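Local structure of peptide ABC transporter permease (Staphylococcus hominis, 6EXS) at residues 19-24 against 133-138; 26-31 against 126-131; 43-48 against 312-317. The protein probably carries small peptides into the cell together with protons, and binds a thioalcohol-conjugated dipeptide that is a precursor of human axillary malodour. All coordinates share one frame; numbering follows the deposited sequence.

Contact 1: 19-24 against 133-138; sequences GVLFFV and SNIVGR. With OLC ((2R)-2,3-dihydroxypropyl (9Z)-octadec-9-enoate), chain L.
Leu21 reaches from the helix of 19-24 to Ile135 and Val136 on the helix of 133-138, and its side chain carries the whole contact between the two segments. Its CB starts 4.3 Å from Val136 CG2, at the margin of contact. CG sits a little farther off and acts mainly as the branch point. The two methyls then part. CD2 stays 5.1 Å from Ile135 CG2, while CD1 goes on to make the close approaches. CD1 meets Ile135 CG2 at 3.5 Å and Val136 CG2 at 3.9 Å, so it bridges the methyls of two consecutive residues. The first torsion (chi1 -60°) sets CG opposite the carbonyl carbon, and CD1 then extends straight on from CA.

The two partners are met differently. Leu21 crosses Ile135 at about a right angle, whereas it runs alongside Val136 in the opposite direction. All three residues are buried, and the join is purely apolar.

Helices 16-44 and 110-137 are the first and fourth transmembrane helices of the major facilitator fold, and both belong to its N-terminal six-helix bundle. The contact lies near the N-terminal end of the first and the C-terminal end of the fourth, which should be the cytoplasmic side. Ile132 and Leu204 also pack on Leu21. Ile135 packs on helix 74-106, and Val136 leans on Phe151 and Phe154.

The ring of Phe22 leads away from 133-138, with CG opposite the backbone N (chi1 -179°). It lies against Ile153 and Ser157 and meets a bound monoolein. The lipid chain passes over one ring face, with OLC C2 4.0 Å above the plane and toward the rim. The nearest pair is Phe22 CZ and OLC C3, at 3.6 Å.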
loop_
_atom_site.group_PDB
_atom_site.type_symbol
_atom_site.label_atom_id
_atom_site.label_comp_id
_atom_site.label_asym_id
_atom_site.label_seq_id
_atom_site.Cartn_x
_atom_site.Cartn_y
_atom_site.Cartn_z
ATOM N N GLY A 19 12.030 -16.254 9.853
ATOM C CA GLY A 19 12.267 -15.540 11.105
ATOM C C GLY A 19 13.091 -14.287 10.910
ATOM O O GLY A 19 12.739 -13.223 11.427
ATOM N N VAL A 20 14.164 -14.402 10.104
ATOM C CA VAL A 20 15.052 -13.294 9.763
ATOM C C VAL A 20 14.250 -12.221 9.034
ATOM O O VAL A 20 14.274 -11.075 9.464
ATOM C CB VAL A 20 16.306 -13.764 8.963
ATOM C CG1 VAL A 20 17.197 -12.587 8.559
ATOM C CG2 VAL A 20 17.110 -14.777 9.765
ATOM N N LEU A 21 13.466 -12.613 8.004
ATOM C CA LEU A 21 12.679 -11.695 7.167
ATOM C C LEU A 21 11.433 -11.132 7.856
ATOM O O LEU A 21 10.995 -10.027 7.492
ATOM C CB LEU A 21 12.346 -12.304 5.805
ATOM C CG LEU A 21 13.593 -12.673 4.974
ATOM C CD1 LEU A 21 13.220 -13.294 3.680
ATOM C CD2 LEU A 21 14.534 -11.481 4.765
ATOM N N PHE A 22 10.911 -11.837 8.885
ATOM C CA PHE A 22 9.783 -11.364 9.684
ATOM C C PHE A 22 10.261 -10.152 10.503
ATOM O O PHE A 22 9.583 -9.125 10.496
ATOM C CB PHE A 22 9.225 -12.481 10.596
ATOM C CG PHE A 22 8.028 -12.095 11.441
ATOM C CD1 PHE A 22 8.186 -11.348 12.607
ATOM C CD2 PHE A 22 6.749 -12.529 11.107
ATOM C CE1 PHE A 22 7.084 -11.001 13.391
ATOM C CE2 PHE A 22 5.649 -12.195 11.904
ATOM C CZ PHE A 22 5.824 -11.427 13.034
ATOM N N PHE A 23 11.438 -10.266 11.178
ATOM C CA PHE A 23 12.046 -9.192 11.985
ATOM C C PHE A 23 12.396 -7.994 11.105
ATOM O O PHE A 23 12.152 -6.859 11.509
ATOM C CB PHE A 23 13.303 -9.710 12.704
ATOM C CG PHE A 23 13.931 -8.809 13.750
ATOM C CD1 PHE A 23 14.768 -7.761 13.380
ATOM C CD2 PHE A 23 13.753 -9.057 15.105
ATOM C CE1 PHE A 23 15.407 -6.974 14.349
ATOM C CE2 PHE A 23 14.389 -8.271 16.071
ATOM C CZ PHE A 23 15.213 -7.236 15.688
ATOM N N VAL A 24 12.964 -8.246 9.909
ATOM C CA VAL A 24 13.344 -7.213 8.933
ATOM C C VAL A 24 12.091 -6.478 8.427
ATOM O O VAL A 24 12.051 -5.247 8.478
ATOM C CB VAL A 24 14.199 -7.805 7.779
ATOM C CG1 VAL A 24 14.382 -6.805 6.641
ATOM C CG2 VAL A 24 15.549 -8.297 8.286
ATOM N N SER A 133 9.269 -10.375 -0.625
ATOM C CA SER A 133 8.129 -11.279 -0.775
ATOM C C SER A 133 8.530 -12.498 -1.579
ATOM O O SER A 133 8.186 -13.626 -1.220
ATOM C CB SER A 133 6.973 -10.557 -1.462
ATOM O OG SER A 133 5.820 -10.551 -0.642
ATOM N N ASN A 134 9.280 -12.256 -2.659
ATOM C CA ASN A 134 9.810 -13.251 -3.563
ATOM C C ASN A 134 10.749 -14.215 -2.817
ATOM O O ASN A 134 10.596 -15.436 -2.956
ATOM C CB ASN A 134 10.524 -12.549 -4.708
ATOM C CG ASN A 134 10.816 -13.445 -5.867
ATOM O OD1 ASN A 134 11.699 -14.300 -5.807
ATOM N ND2 ASN A 134 10.068 -13.275 -6.942
ATOM N N ILE A 135 11.697 -13.667 -2.011
ATOM C CA ILE A 135 12.663 -14.441 -1.206
ATOM C C ILE A 135 11.930 -15.410 -0.275
ATOM O O ILE A 135 12.268 -16.590 -0.259
ATOM C CB ILE A 135 13.699 -13.535 -0.469
ATOM C CG1 ILE A 135 14.629 -12.826 -1.487
ATOM C CG2 ILE A 135 14.524 -14.335 0.551
ATOM C CD1 ILE A 135 15.310 -11.536 -0.967
ATOM N N VAL A 136 10.893 -14.913 0.437
ATOM C CA VAL A 136 10.023 -15.668 1.361
ATOM C C VAL A 136 9.467 -16.944 0.688
ATOM O O VAL A 136 9.636 -18.039 1.228
ATOM C CB VAL A 136 8.901 -14.771 1.952
ATOM C CG1 VAL A 136 7.840 -15.597 2.666
ATOM C CG2 VAL A 136 9.474 -13.710 2.886
ATOM N N GLY A 137 8.855 -16.791 -0.489
ATOM C CA GLY A 137 8.309 -17.911 -1.251
ATOM C C GLY A 137 9.349 -18.874 -1.796
ATOM O O GLY A 137 9.071 -20.068 -1.922
ATOM N N ARG A 138 10.571 -18.371 -2.102
ATOM C CA ARG A 138 11.666 -19.187 -2.653
ATOM C C ARG A 138 12.457 -19.969 -1.564
ATOM O O ARG A 138 13.375 -20.733 -1.882
ATOM C CB ARG A 138 12.585 -18.354 -3.573
ATOM C CG ARG A 138 11.894 -17.970 -4.886
ATOM C CD ARG A 138 12.746 -18.193 -6.123
ATOM N NE ARG A 138 12.809 -16.988 -6.958
ATOM C CZ ARG A 138 11.970 -16.707 -7.951
ATOM N NH1 ARG A 138 10.985 -17.546 -8.255
ATOM N NH2 ARG A 138 12.107 -15.584 -8.647
HETATM C C24 OLC L . 2.986 -19.104 14.644
HETATM C C5 OLC L . 5.984 -12.196 18.273
HETATM C C4 OLC L . 5.685 -13.463 17.497
HETATM C C3 OLC L . 6.134 -13.403 16.047
HETATM C C2 OLC L . 5.963 -14.716 15.287
HETATM C C21 OLC L . 2.842 -16.699 15.346
HETATM C C1 OLC L . 4.541 -15.060 14.953
HETATM C C22 OLC L . 2.661 -17.689 14.222
HETATM O O19 OLC L . 3.767 -14.315 14.410
HETATM O O25 OLC L . 2.632 -20.031 13.629
HETATM O O23 OLC L . 1.305 -17.618 13.771
HETATM O O20 OLC L . 4.237 -16.309 15.339
#

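Contact 2: 26-31 against 126-131; sequences FWERFS and GLMKPN
Glu28 OE2 takes two bonds from the Arg29 guanidinium: one from NE at 2.8 Å and a weak one from NH2 at 3.1 Å. The pair forms the end of the ExxER motif, a signature of the first transmembrane helix in POT transporters. Arg29 holds the carboxylate side-on. Its NH2 also reaches Glu28 OE1 at 3.0 Å, nearly straight at 170° and within the guanidinium plane, and OE1 accepts with its syn lone pair. The NE bond is less regular, and OE2 lies 23° out of the guanidinium plane. This grip fixes the rotation of both groups.

Lys129, on the fourth helix, comes across Arg29 at about a right angle, with CE over one face of the guanidinium. Its NZ is modelled only 2.6 Å from Arg29 NH2. Both are donors, so this is no hydrogen bond, and so short a spacing is doubtful. Lys129 also makes a cation-pi contact with Tyr32. The bound conjugated peptide lies about 5 Å from the Arg29 side chain, so the cluster borders the substrate site.

Met128 also runs past Glu28, in the opposite direction, and its SD rests 3.9 Å from Glu28 CG.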
loop_
_atom_site.group_PDB
_atom_site.type_symbol
_atom_site.label_atom_id
_atom_site.label_comp_id
_atom_site.label_asym_id
_atom_site.label_seq_id
_atom_site.Cartn_x
_atom_site.Cartn_y
_atom_site.Cartn_z
ATOM N N PHE A 26 9.010 -6.445 9.812
ATOM C CA PHE A 26 8.371 -5.754 10.940
ATOM C C PHE A 26 8.861 -4.313 11.095
ATOM O O PHE A 26 8.036 -3.413 11.201
ATOM C CB PHE A 26 8.557 -6.515 12.277
ATOM C CG PHE A 26 8.081 -5.712 13.467
ATOM C CD1 PHE A 26 6.735 -5.685 13.815
ATOM C CD2 PHE A 26 8.969 -4.941 14.209
ATOM C CE1 PHE A 26 6.289 -4.915 14.894
ATOM C CE2 PHE A 26 8.518 -4.167 15.286
ATOM C CZ PHE A 26 7.180 -4.153 15.612
ATOM N N TRP A 27 10.206 -4.118 11.135
ATOM C CA TRP A 27 10.882 -2.846 11.357
ATOM C C TRP A 27 10.796 -1.883 10.180
ATOM O O TRP A 27 10.774 -0.669 10.403
ATOM C CB TRP A 27 12.326 -3.069 11.809
ATOM C CG TRP A 27 12.395 -3.547 13.237
ATOM C CD1 TRP A 27 12.751 -4.790 13.663
ATOM C CD2 TRP A 27 11.967 -2.830 14.407
ATOM N NE1 TRP A 27 12.612 -4.885 15.025
ATOM C CE2 TRP A 27 12.131 -3.695 15.510
ATOM C CE3 TRP A 27 11.503 -1.519 14.638
ATOM C CZ2 TRP A 27 11.839 -3.298 16.824
ATOM C CZ3 TRP A 27 11.207 -1.131 15.937
ATOM C CH2 TRP A 27 11.384 -2.010 17.012
ATOM N N GLU A 28 10.691 -2.399 8.945
ATOM C CA GLU A 28 10.500 -1.553 7.769
ATOM C C GLU A 28 9.048 -1.065 7.739
ATOM O O GLU A 28 8.810 0.099 7.418
ATOM C CB GLU A 28 10.860 -2.300 6.470
ATOM C CG GLU A 28 10.904 -1.395 5.241
ATOM C CD GLU A 28 9.571 -1.131 4.567
ATOM O OE1 GLU A 28 9.325 0.024 4.151
ATOM O OE2 GLU A 28 8.763 -2.081 4.465
ATOM N N ARG A 29 8.085 -1.954 8.056
ATOM C CA ARG A 29 6.670 -1.597 8.094
ATOM C C ARG A 29 6.333 -0.687 9.294
ATOM O O ARG A 29 5.522 0.231 9.144
ATOM C CB ARG A 29 5.772 -2.839 8.018
ATOM C CG ARG A 29 5.915 -3.647 6.720
ATOM C CD ARG A 29 5.205 -3.031 5.518
ATOM N NE ARG A 29 6.029 -1.988 4.912
ATOM C CZ ARG A 29 5.610 -1.110 4.012
ATOM N NH1 ARG A 29 4.354 -1.134 3.580
ATOM N NH2 ARG A 29 6.449 -0.206 3.522
ATOM N N PHE A 30 6.989 -0.929 10.470
ATOM C CA PHE A 30 6.883 -0.123 11.689
ATOM C C PHE A 30 7.297 1.314 11.342
ATOM O O PHE A 30 6.540 2.264 11.577
ATOM C CB PHE A 30 7.823 -0.683 12.781
ATOM C CG PHE A 30 7.925 0.149 14.041
ATOM C CD1 PHE A 30 8.838 1.199 14.134
ATOM C CD2 PHE A 30 7.125 -0.129 15.144
ATOM C CE1 PHE A 30 8.913 1.989 15.291
ATOM C CE2 PHE A 30 7.211 0.656 16.306
ATOM C CZ PHE A 30 8.098 1.713 16.368
ATOM N N SER A 31 8.506 1.462 10.779
ATOM C CA SER A 31 9.053 2.760 10.427
ATOM C C SER A 31 8.309 3.408 9.251
ATOM O O SER A 31 8.139 4.634 9.274
ATOM C CB SER A 31 10.555 2.667 10.200
ATOM O OG SER A 31 10.878 1.727 9.192
ATOM N N GLY A 126 10.201 0.320 -3.939
ATOM C CA GLY A 126 10.047 -0.379 -5.211
ATOM C C GLY A 126 11.060 -1.491 -5.359
ATOM O O GLY A 126 10.760 -2.520 -5.960
ATOM N N LEU A 127 12.251 -1.313 -4.753
ATOM C CA LEU A 127 13.341 -2.290 -4.755
ATOM C C LEU A 127 13.182 -3.363 -3.667
ATOM O O LEU A 127 13.442 -4.540 -3.918
ATOM C CB LEU A 127 14.703 -1.590 -4.597
ATOM C CG LEU A 127 15.287 -0.880 -5.817
ATOM C CD1 LEU A 127 16.494 -0.068 -5.424
ATOM C CD2 LEU A 127 15.695 -1.879 -6.898
ATOM N N MET A 128 12.790 -2.953 -2.458
ATOM C CA MET A 128 12.650 -3.862 -1.341
ATOM C C MET A 128 11.334 -4.625 -1.323
ATOM O O MET A 128 11.372 -5.845 -1.146
ATOM C CB MET A 128 12.874 -3.130 -0.009
ATOM C CG MET A 128 13.166 -4.059 1.143
ATOM S SD MET A 128 13.214 -3.162 2.697
ATOM C CE MET A 128 13.116 -4.511 3.848
ATOM N N LYS A 129 10.178 -3.919 -1.437
ATOM C CA LYS A 129 8.830 -4.508 -1.305
ATOM C C LYS A 129 8.565 -5.783 -2.132
ATOM O O LYS A 129 8.265 -6.799 -1.499
ATOM C CB LYS A 129 7.723 -3.493 -1.572
ATOM C CG LYS A 129 6.787 -3.299 -0.421
ATOM C CD LYS A 129 6.690 -1.830 -0.114
ATOM C CE LYS A 129 5.403 -1.544 0.585
ATOM N NZ LYS A 129 5.366 -0.164 1.118
ATOM N N PRO A 130 8.632 -5.808 -3.491
ATOM C CA PRO A 130 8.297 -7.052 -4.191
ATOM C C PRO A 130 9.333 -8.160 -4.034
ATOM O O PRO A 130 9.001 -9.341 -4.154
ATOM C CB PRO A 130 8.160 -6.596 -5.646
ATOM C CG PRO A 130 9.070 -5.439 -5.759
ATOM C CD PRO A 130 8.958 -4.734 -4.455
ATOM N N ASN A 131 10.580 -7.769 -3.741
ATOM C CA ASN A 131 11.732 -8.653 -3.681
ATOM C C ASN A 131 11.872 -9.424 -2.381
ATOM O O ASN A 131 12.238 -10.602 -2.450
ATOM C CB ASN A 131 12.978 -7.886 -4.054
ATOM C CG ASN A 131 12.895 -7.562 -5.532
ATOM O OD1 ASN A 131 12.422 -8.378 -6.343
ATOM N ND2 ASN A 131 13.222 -6.347 -5.912
#

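Contact 3: 43-48 against 312-317; sequences MYFAIH and YGLERS
Tyr44 has its ring carbon CG between the backbone N and the carbonyl carbon (chi1 86°), and Leu314 has CG opposite its backbone N (chi1 180°). These settings send the two side chains past each other in opposite directions. The phenol oxygen arrives at a methyl: Tyr44 OH lies 3.2 Å from Leu314 CD2, a close approach for this pair. The same methyl sits at the edge of the Phe45 ring, near its plane, 4.3 Å from CE1 of Phe45.

Phe45 is the first residue to leave the helix. Its ring comes back over the tyrosine, with Phe45 CD1 4.1 Å above the centre of one face of the Tyr44 ring. The two aromatic residues therefore meet Leu314 together.

Glu315 comes toward Tyr44 from the opposite direction. Its OE2 is 4.1 Å from Tyr44 CE2, and the carboxylate plane stands 79° from that of the ring. The main polar partner of this carboxylate is Lys56, which forms a salt bridge with OE1 and also touches Tyr44.

The contact joins the C-terminal ends of the first and seventh transmembrane helices, one from each bundle. Such packing, with Lys56 of the second helix bound to Glu315 of the seventh, is consistent with the closed extracellular gate of an inward-facing POT transporter.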
loop_
_atom_site.group_PDB
_atom_site.type_symbol
_atom_site.label_atom_id
_atom_site.label_comp_id
_atom_site.label_asym_id
_atom_site.label_seq_id
_atom_site.Cartn_x
_atom_site.Cartn_y
_atom_site.Cartn_z
ATOM N N MET A 43 2.984 17.946 7.591
ATOM C CA MET A 43 2.797 18.778 6.400
ATOM C C MET A 43 1.827 19.966 6.583
ATOM O O MET A 43 2.219 21.099 6.282
ATOM C CB MET A 43 2.378 17.924 5.200
ATOM C CG MET A 43 3.490 17.047 4.685
ATOM S SD MET A 43 3.087 16.281 3.113
ATOM C CE MET A 43 2.003 14.982 3.638
ATOM N N TYR A 44 0.565 19.724 7.032
ATOM C CA TYR A 44 -0.404 20.820 7.113
ATOM C C TYR A 44 -0.398 21.582 8.446
ATOM O O TYR A 44 -0.961 22.687 8.491
ATOM C CB TYR A 44 -1.830 20.386 6.715
ATOM C CG TYR A 44 -2.682 19.778 7.808
ATOM C CD1 TYR A 44 -2.603 18.425 8.105
ATOM C CD2 TYR A 44 -3.646 20.536 8.472
ATOM C CE1 TYR A 44 -3.404 17.852 9.088
ATOM C CE2 TYR A 44 -4.473 19.966 9.440
ATOM C CZ TYR A 44 -4.340 18.623 9.751
ATOM O OH TYR A 44 -5.127 18.036 10.710
ATOM N N PHE A 45 0.264 21.056 9.506
ATOM C CA PHE A 45 0.349 21.815 10.762
ATOM C C PHE A 45 1.180 23.084 10.502
ATOM O O PHE A 45 2.112 23.048 9.689
ATOM C CB PHE A 45 0.943 20.994 11.928
ATOM C CG PHE A 45 0.034 20.029 12.678
ATOM C CD1 PHE A 45 -1.216 19.677 12.169
ATOM C CD2 PHE A 45 0.446 19.448 13.878
ATOM C CE1 PHE A 45 -2.042 18.774 12.857
ATOM C CE2 PHE A 45 -0.386 18.557 14.570
ATOM C CZ PHE A 45 -1.625 18.231 14.058
ATOM N N ALA A 46 0.801 24.213 11.148
ATOM C CA ALA A 46 1.476 25.501 11.010
ATOM C C ALA A 46 2.957 25.441 11.399
ATOM O O ALA A 46 3.357 24.547 12.148
ATOM C CB ALA A 46 0.757 26.550 11.845
ATOM N N ILE A 47 3.769 26.396 10.882
ATOM C CA ILE A 47 5.211 26.525 11.154
ATOM C C ILE A 47 5.456 26.680 12.665
ATOM O O ILE A 47 6.388 26.057 13.190
ATOM C CB ILE A 47 5.866 27.683 10.335
ATOM C CG1 ILE A 47 5.502 27.630 8.819
ATOM C CG2 ILE A 47 7.384 27.757 10.556
ATOM C CD1 ILE A 47 6.321 26.695 7.931
ATOM N N HIS A 48 4.596 27.481 13.369
ATOM C CA HIS A 48 4.703 27.693 14.819
ATOM C C HIS A 48 4.463 26.388 15.607
ATOM O O HIS A 48 4.901 26.282 16.752
ATOM C CB HIS A 48 3.836 28.872 15.326
ATOM C CG HIS A 48 2.350 28.700 15.215
ATOM N ND1 HIS A 48 1.630 27.984 16.159
ATOM C CD2 HIS A 48 1.481 29.243 14.329
ATOM C CE1 HIS A 48 0.362 28.075 15.792
ATOM N NE2 HIS A 48 0.222 28.826 14.697
ATOM N N TYR A 312 -10.815 14.834 9.191
ATOM C CA TYR A 312 -12.242 15.052 9.463
ATOM C C TYR A 312 -12.552 14.720 10.922
ATOM O O TYR A 312 -13.268 15.473 11.567
ATOM C CB TYR A 312 -13.125 14.219 8.518
ATOM C CG TYR A 312 -14.609 14.496 8.653
ATOM C CD1 TYR A 312 -15.158 15.699 8.212
ATOM C CD2 TYR A 312 -15.470 13.547 9.195
ATOM C CE1 TYR A 312 -16.528 15.943 8.295
ATOM C CE2 TYR A 312 -16.839 13.789 9.303
ATOM C CZ TYR A 312 -17.365 14.986 8.847
ATOM O OH TYR A 312 -18.713 15.223 8.942
ATOM N N GLY A 313 -11.981 13.631 11.431
ATOM C CA GLY A 313 -12.134 13.231 12.822
ATOM C C GLY A 313 -11.520 14.256 13.758
ATOM O O GLY A 313 -12.168 14.684 14.716
ATOM N N LEU A 314 -10.274 14.689 13.460
ATOM C CA LEU A 314 -9.535 15.693 14.238
ATOM C C LEU A 314 -10.255 17.048 14.287
ATOM O O LEU A 314 -10.304 17.695 15.344
ATOM C CB LEU A 314 -8.097 15.841 13.667
ATOM C CG LEU A 314 -7.130 16.838 14.330
ATOM C CD1 LEU A 314 -6.893 16.517 15.804
ATOM C CD2 LEU A 314 -5.811 16.839 13.635
ATOM N N GLU A 315 -10.835 17.458 13.153
ATOM C CA GLU A 315 -11.503 18.752 13.016
ATOM C C GLU A 315 -12.991 18.779 13.370
ATOM O O GLU A 315 -13.484 19.831 13.766
ATOM C CB GLU A 315 -11.306 19.303 11.598
ATOM C CG GLU A 315 -9.877 19.698 11.295
ATOM C CD GLU A 315 -9.633 20.153 9.873
ATOM O OE1 GLU A 315 -10.574 20.088 9.046
ATOM O OE2 GLU A 315 -8.483 20.547 9.575
ATOM N N ARG A 316 -13.716 17.666 13.193
ATOM C CA ARG A 316 -15.162 17.666 13.440
ATOM C C ARG A 316 -15.614 16.828 14.648
ATOM O O ARG A 316 -16.692 17.078 15.187
ATOM C CB ARG A 316 -15.928 17.261 12.165
ATOM C CG ARG A 316 -15.624 18.183 10.977
ATOM C CD ARG A 316 -16.510 19.425 10.895
ATOM N NE ARG A 316 -17.599 19.260 9.925
ATOM C CZ ARG A 316 -17.473 19.416 8.605
ATOM N NH1 ARG A 316 -16.297 19.739 8.075
ATOM N NH2 ARG A 316 -18.517 19.237 7.807
ATOM N N SER A 317 -14.801 15.876 15.097
ATOM C CA SER A 317 -15.197 15.071 16.248
ATOM C C SER A 317 -14.577 15.589 17.550
ATOM O O SER A 317 -13.663 16.419 17.511
ATOM C CB SER A 317 -14.900 13.591 16.015
ATOM O OG SER A 317 -13.621 13.258 16.519
#

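Helix 16-44 enters all three contacts in chain order. Near its start, contact 1 closes a loop of 108 residues back to the end of helix 110-137. Contact 2 follows on helix 16-44 but uses an earlier part of helix 110-137, so it is nested inside that loop. The two touch through Val24 CG1 and Met128 CE, 3.8 Å apart, and tie the first helix to the fourth within the N-terminal bundle. At the far end of helix 16-44, contact 3 spans 263 residues to helix 309-316 in the C-terminal bundle. Its loop crosses the other two. Contacts 1 and 3 lie on opposite sides of the chain's centre, their own centres 38 Å apart.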